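Long-range contact in putative ABC-transporter ATP-binding protein (Alicyclobacillus acidocaldarius, PDB 1Z47), which probably binds and hydrolyses ATP as the ATPase subunit of a putative sulfate ABC transporter: residues 97-109 / 141-155. Sequence-based numbering, arbitrary orientation.
Sequences ALFQHMTVYDNVS and RFPHELSGGQQQRVA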
loop_
_atom_site.group_PDB
_atom_site.type_symbol
_atom_site.label_atom_id
_atom_site.label_comp_id
_atom_site.label_asym_id
_atom_site.label_seq_id
_atom_site.Cartn_x
_atom_site.Cartn_y
_atom_site.Cartn_z
ATOM N N ALA B 97 -0.095 -9.937 -21.738
ATOM C CA ALA B 97 -0.330 -8.750 -22.532
ATOM C C ALA B 97 -1.515 -9.057 -23.427
ATOM O O ALA B 97 -1.524 -10.070 -24.129
ATOM C CB ALA B 97 0.890 -8.424 -23.374
ATOM N N LEU B 98 -2.527 -8.200 -23.375
ATOM C CA LEU B 98 -3.695 -8.388 -24.213
ATOM C C LEU B 98 -3.214 -8.285 -25.656
ATOM O O LEU B 98 -2.199 -7.641 -25.936
ATOM C CB LEU B 98 -4.738 -7.295 -23.949
ATOM C CG LEU B 98 -5.325 -7.136 -22.544
ATOM C CD1 LEU B 98 -6.418 -6.060 -22.588
ATOM C CD2 LEU B 98 -5.890 -8.454 -22.055
ATOM N N PHE B 99 -3.931 -8.931 -26.565
ATOM C CA PHE B 99 -3.586 -8.879 -27.974
ATOM C C PHE B 99 -4.036 -7.508 -28.452
ATOM O O PHE B 99 -5.211 -7.272 -28.732
ATOM C CB PHE B 99 -4.301 -10.011 -28.698
ATOM C CG PHE B 99 -4.008 -11.369 -28.109
ATOM C CD1 PHE B 99 -4.998 -12.342 -28.031
ATOM C CD2 PHE B 99 -2.737 -11.667 -27.616
ATOM C CE1 PHE B 99 -4.729 -13.597 -27.468
ATOM C CE2 PHE B 99 -2.454 -12.918 -27.052
ATOM C CZ PHE B 99 -3.453 -13.883 -26.978
ATOM N N GLN B 100 -3.068 -6.605 -28.518
ATOM C CA GLN B 100 -3.273 -5.216 -28.896
ATOM C C GLN B 100 -3.985 -4.926 -30.207
ATOM O O GLN B 100 -4.583 -3.865 -30.370
ATOM C CB GLN B 100 -1.918 -4.505 -28.898
ATOM C CG GLN B 100 -1.183 -4.611 -27.565
ATOM C CD GLN B 100 -1.978 -4.014 -26.420
ATOM O OE1 GLN B 100 -2.374 -2.846 -26.465
ATOM N NE2 GLN B 100 -2.218 -4.812 -25.387
ATOM N N HIS B 101 -3.942 -5.868 -31.137
ATOM C CA HIS B 101 -4.553 -5.642 -32.438
ATOM C C HIS B 101 -5.871 -6.381 -32.632
ATOM O O HIS B 101 -6.396 -6.498 -33.740
ATOM C CB HIS B 101 -3.514 -6.007 -33.489
ATOM C CG HIS B 101 -2.139 -5.551 -33.114
ATOM N ND1 HIS B 101 -1.125 -6.427 -32.785
ATOM C CD2 HIS B 101 -1.640 -4.307 -32.912
ATOM C CE1 HIS B 101 -0.065 -5.743 -32.394
ATOM N NE2 HIS B 101 -0.350 -4.454 -32.462
ATOM N N MET B 102 -6.413 -6.840 -31.514
ATOM C CA MET B 102 -7.668 -7.571 -31.479
ATOM C C MET B 102 -8.614 -6.767 -30.597
ATOM O O MET B 102 -8.179 -6.144 -29.621
ATOM C CB MET B 102 -7.451 -8.920 -30.814
ATOM C CG MET B 102 -7.857 -10.116 -31.608
ATOM S SD MET B 102 -7.450 -11.598 -30.644
ATOM C CE MET B 102 -5.791 -11.913 -31.326
ATOM N N THR B 103 -9.895 -6.781 -30.931
ATOM C CA THR B 103 -10.872 -6.090 -30.113
ATOM C C THR B 103 -11.017 -6.859 -28.792
ATOM O O THR B 103 -10.528 -7.979 -28.633
ATOM C CB THR B 103 -12.251 -6.065 -30.771
ATOM O OG1 THR B 103 -12.671 -7.415 -31.039
ATOM C CG2 THR B 103 -12.214 -5.231 -32.065
ATOM N N VAL B 104 -11.678 -6.211 -27.855
ATOM C CA VAL B 104 -11.954 -6.780 -26.568
ATOM C C VAL B 104 -12.687 -8.092 -26.807
ATOM O O VAL B 104 -12.300 -9.140 -26.271
ATOM C CB VAL B 104 -12.795 -5.807 -25.769
ATOM C CG1 VAL B 104 -13.383 -6.496 -24.519
ATOM C CG2 VAL B 104 -11.909 -4.593 -25.381
ATOM N N TYR B 105 -13.709 -8.057 -27.649
ATOM C CA TYR B 105 -14.476 -9.279 -27.934
ATOM C C TYR B 105 -13.578 -10.433 -28.374
ATOM O O TYR B 105 -13.708 -11.577 -27.906
ATOM C CB TYR B 105 -15.504 -9.024 -29.041
ATOM C CG TYR B 105 -16.331 -10.250 -29.394
ATOM C CD1 TYR B 105 -17.641 -10.384 -28.934
ATOM C CD2 TYR B 105 -15.807 -11.267 -30.187
ATOM C CE1 TYR B 105 -18.417 -11.507 -29.262
ATOM C CE2 TYR B 105 -16.564 -12.386 -30.516
ATOM C CZ TYR B 105 -17.871 -12.496 -30.049
ATOM O OH TYR B 105 -18.627 -13.602 -30.376
ATOM N N ASP B 106 -12.678 -10.155 -29.297
ATOM C CA ASP B 106 -11.824 -11.221 -29.806
ATOM C C ASP B 106 -10.759 -11.658 -28.822
ATOM O O ASP B 106 -10.369 -12.827 -28.817
ATOM C CB ASP B 106 -11.212 -10.812 -31.144
ATOM C CG ASP B 106 -12.236 -10.802 -32.252
ATOM O OD1 ASP B 106 -13.310 -11.415 -32.067
ATOM O OD2 ASP B 106 -11.977 -10.199 -33.306
ATOM N N ASN B 107 -10.300 -10.730 -27.985
ATOM C CA ASN B 107 -9.308 -11.070 -26.970
ATOM C C ASN B 107 -9.921 -12.087 -26.021
ATOM O O ASN B 107 -9.284 -13.077 -25.663
ATOM C CB ASN B 107 -8.909 -9.837 -26.167
ATOM C CG ASN B 107 -7.592 -9.255 -26.621
ATOM O OD1 ASN B 107 -6.523 -9.754 -26.260
ATOM N ND2 ASN B 107 -7.657 -8.201 -27.429
ATOM N N VAL B 108 -11.170 -11.832 -25.631
ATOM C CA VAL B 108 -11.896 -12.701 -24.706
ATOM C C VAL B 108 -12.364 -14.042 -25.275
ATOM O O VAL B 108 -12.470 -15.013 -24.532
ATOM C CB VAL B 108 -13.124 -11.969 -24.108
ATOM C CG1 VAL B 108 -14.034 -12.951 -23.385
ATOM C CG2 VAL B 108 -12.654 -10.895 -23.136
ATOM N N SER B 109 -12.637 -14.110 -26.577
ATOM C CA SER B 109 -13.114 -15.360 -27.167
ATOM C C SER B 109 -11.968 -16.333 -27.424
ATOM O O SER B 109 -12.185 -17.532 -27.592
ATOM C CB SER B 109 -13.891 -15.089 -28.468
ATOM O OG SER B 109 -13.041 -14.686 -29.522
ATOM N N ARG B 141 -13.854 -2.185 -28.971
ATOM C CA ARG B 141 -12.693 -1.306 -28.799
ATOM C C ARG B 141 -11.411 -2.151 -28.754
ATOM O O ARG B 141 -11.454 -3.352 -28.468
ATOM C CB ARG B 141 -12.834 -0.515 -27.486
ATOM C CG ARG B 141 -14.075 0.426 -27.389
ATOM C CD ARG B 141 -14.164 1.355 -28.568
ATOM N NE ARG B 141 -14.964 2.561 -28.348
ATOM C CZ ARG B 141 -16.227 2.735 -28.737
ATOM N NH1 ARG B 141 -16.897 1.772 -29.365
ATOM N NH2 ARG B 141 -16.801 3.923 -28.559
ATOM N N PHE B 142 -10.269 -1.538 -29.045
ATOM C CA PHE B 142 -8.987 -2.238 -28.963
ATOM C C PHE B 142 -8.363 -1.884 -27.613
ATOM O O PHE B 142 -8.643 -0.822 -27.074
ATOM C CB PHE B 142 -8.076 -1.797 -30.110
ATOM C CG PHE B 142 -8.560 -2.252 -31.435
ATOM C CD1 PHE B 142 -9.493 -1.500 -32.144
ATOM C CD2 PHE B 142 -8.175 -3.497 -31.928
ATOM C CE1 PHE B 142 -10.051 -1.989 -33.343
ATOM C CE2 PHE B 142 -8.719 -4.003 -33.122
ATOM C CZ PHE B 142 -9.657 -3.251 -33.834
ATOM N N PRO B 143 -7.496 -2.753 -27.065
ATOM C CA PRO B 143 -6.845 -2.516 -25.769
ATOM C C PRO B 143 -6.281 -1.106 -25.530
ATOM O O PRO B 143 -6.464 -0.547 -24.449
ATOM C CB PRO B 143 -5.773 -3.609 -25.725
ATOM C CG PRO B 143 -6.481 -4.756 -26.433
ATOM C CD PRO B 143 -7.045 -4.026 -27.650
ATOM N N HIS B 144 -5.628 -0.515 -26.533
ATOM C CA HIS B 144 -5.052 0.821 -26.362
ATOM C C HIS B 144 -6.099 1.917 -26.125
ATOM O O HIS B 144 -5.769 3.016 -25.673
ATOM C CB HIS B 144 -4.181 1.199 -27.579
ATOM C CG HIS B 144 -4.961 1.713 -28.758
ATOM N ND1 HIS B 144 -5.426 0.893 -29.766
ATOM C CD2 HIS B 144 -5.366 2.968 -29.079
ATOM C CE1 HIS B 144 -6.081 1.618 -30.658
ATOM N NE2 HIS B 144 -6.058 2.880 -30.266
ATOM N N GLU B 145 -7.359 1.618 -26.421
ATOM C CA GLU B 145 -8.450 2.582 -26.253
ATOM C C GLU B 145 -9.034 2.592 -24.846
ATOM O O GLU B 145 -9.846 3.464 -24.503
ATOM C CB GLU B 145 -9.576 2.276 -27.257
ATOM C CG GLU B 145 -9.152 2.428 -28.719
ATOM C CD GLU B 145 -10.338 2.302 -29.676
ATOM O OE1 GLU B 145 -10.769 1.158 -29.960
ATOM O OE2 GLU B 145 -10.854 3.349 -30.127
ATOM N N LEU B 146 -8.601 1.632 -24.037
ATOM C CA LEU B 146 -9.082 1.459 -22.677
ATOM C C LEU B 146 -8.073 1.888 -21.616
ATOM O O LEU B 146 -6.883 1.983 -21.889
ATOM C CB LEU B 146 -9.409 -0.013 -22.455
ATOM C CG LEU B 146 -10.188 -0.684 -23.583
ATOM C CD1 LEU B 146 -10.444 -2.148 -23.200
ATOM C CD2 LEU B 146 -11.496 0.049 -23.841
ATOM N N SER B 147 -8.562 2.152 -20.406
ATOM C CA SER B 147 -7.694 2.502 -19.284
ATOM C C SER B 147 -7.035 1.194 -18.836
ATOM O O SER B 147 -7.498 0.098 -19.181
ATOM C CB SER B 147 -8.519 3.059 -18.117
ATOM O OG SER B 147 -9.465 2.093 -17.663
ATOM N N GLY B 148 -5.955 1.308 -18.071
ATOM C CA GLY B 148 -5.283 0.117 -17.571
ATOM C C GLY B 148 -6.276 -0.703 -16.762
ATOM O O GLY B 148 -6.308 -1.933 -16.850
ATOM N N GLY B 149 -7.110 -0.015 -15.988
ATOM C CA GLY B 149 -8.105 -0.702 -15.179
ATOM C C GLY B 149 -8.997 -1.578 -16.032
ATOM O O GLY B 149 -9.223 -2.751 -15.708
ATOM N N GLN B 150 -9.517 -1.012 -17.121
ATOM C CA GLN B 150 -10.379 -1.777 -18.018
ATOM C C GLN B 150 -9.590 -2.899 -18.692
ATOM O O GLN B 150 -10.121 -3.978 -18.916
ATOM C CB GLN B 150 -11.021 -0.862 -19.080
ATOM C CG GLN B 150 -11.944 0.206 -18.485
ATOM C CD GLN B 150 -12.298 1.313 -19.469
ATOM O OE1 GLN B 150 -11.512 1.657 -20.354
ATOM N NE2 GLN B 150 -13.472 1.894 -19.298
ATOM N N GLN B 151 -8.318 -2.665 -19.004
ATOM C CA GLN B 151 -7.515 -3.708 -19.640
ATOM C C GLN B 151 -7.356 -4.938 -18.747
ATOM O O GLN B 151 -7.247 -6.061 -19.249
ATOM C CB GLN B 151 -6.129 -3.180 -20.034
ATOM C CG GLN B 151 -6.156 -2.321 -21.307
ATOM C CD GLN B 151 -4.771 -1.857 -21.744
ATOM O OE1 GLN B 151 -4.463 -0.670 -21.676
ATOM N NE2 GLN B 151 -3.934 -2.796 -22.198
ATOM N N GLN B 152 -7.317 -4.726 -17.431
ATOM C CA GLN B 152 -7.209 -5.848 -16.478
ATOM C C GLN B 152 -8.539 -6.605 -16.454
ATOM O O GLN B 152 -8.561 -7.821 -16.305
ATOM C CB GLN B 152 -6.893 -5.348 -15.062
ATOM C CG GLN B 152 -5.501 -4.776 -14.890
ATOM C CD GLN B 152 -4.428 -5.718 -15.396
ATOM O OE1 GLN B 152 -4.467 -6.923 -15.131
ATOM N NE2 GLN B 152 -3.459 -5.173 -16.134
ATOM N N ARG B 153 -9.655 -5.893 -16.579
ATOM C CA ARG B 153 -10.928 -6.601 -16.593
ATOM C C ARG B 153 -10.975 -7.507 -17.830
ATOM O O ARG B 153 -11.491 -8.632 -17.778
ATOM C CB ARG B 153 -12.115 -5.628 -16.596
ATOM C CG ARG B 153 -12.154 -4.701 -15.381
ATOM C CD ARG B 153 -13.582 -4.328 -14.954
ATOM N NE ARG B 153 -14.349 -3.600 -15.969
ATOM C CZ ARG B 153 -14.269 -2.294 -16.213
ATOM N NH1 ARG B 153 -15.028 -1.759 -17.164
ATOM N NH2 ARG B 153 -13.454 -1.512 -15.514
ATOM N N VAL B 154 -10.413 -7.044 -18.939
ATOM C CA VAL B 154 -10.421 -7.839 -20.164
ATOM C C VAL B 154 -9.530 -9.074 -20.014
ATOM O O VAL B 154 -9.878 -10.157 -20.469
ATOM C CB VAL B 154 -9.968 -6.993 -21.408
ATOM C CG1 VAL B 154 -9.938 -7.863 -22.660
ATOM C CG2 VAL B 154 -10.927 -5.820 -21.629
ATOM N N ALA B 155 -8.389 -8.913 -19.354
ATOM C CA ALA B 155 -7.465 -10.023 -19.146
ATOM C C ALA B 155 -8.129 -11.099 -18.278
ATOM O O ALA B 155 -7.983 -12.300 -18.524
ATOM C CB ALA B 155 -6.152 -9.499 -18.474
HETATM O O HOH W 1 -4.350 -1.499 -28.910
#
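The helical subdomain of an ABC ATPase brings the segment just after the Q-loop against the LSGGQ signature helix, and L98 packing on V154 shows how a loop is seated on that helix. L98 CD1 lies 3.9 Å from V154 CB, while CD2 rests on the CB of A155; chi1 of -60° places CG beside the backbone N, and chi2 of -175° turns the two methyls to these successive residues of helix 148-155. V154 in turn splits its branches, CG2 against V104 CG1 and CG1 toward V108 CG2, and V104 CG2 reaches L146 CD1 at 3.6 Å. The one direct hydrogen bond between the segments is made by backbone atoms: V104 N donates to R141 O (2.9 Å), sitting almost on the line of the carbonyl bond although its N-H is bent (146° at the hydrogen). Just before it, T103 caps helix 104-109 and lays CG2 over one face of the F142 ring, a CH-pi contact 4.0 Å from the centroid. P143 CG lies 3.6 Å from F99 O and also touches ND2 of buried N107, which holds that loop in shape, OD1 accepting from F99 N and ND2 donating to F99 O. A water links Q100 O to H144 N. S147 and Q150 close a capping box at the N terminus of the signature helix, within the LSGGQ motif characteristic of ABC ATPases.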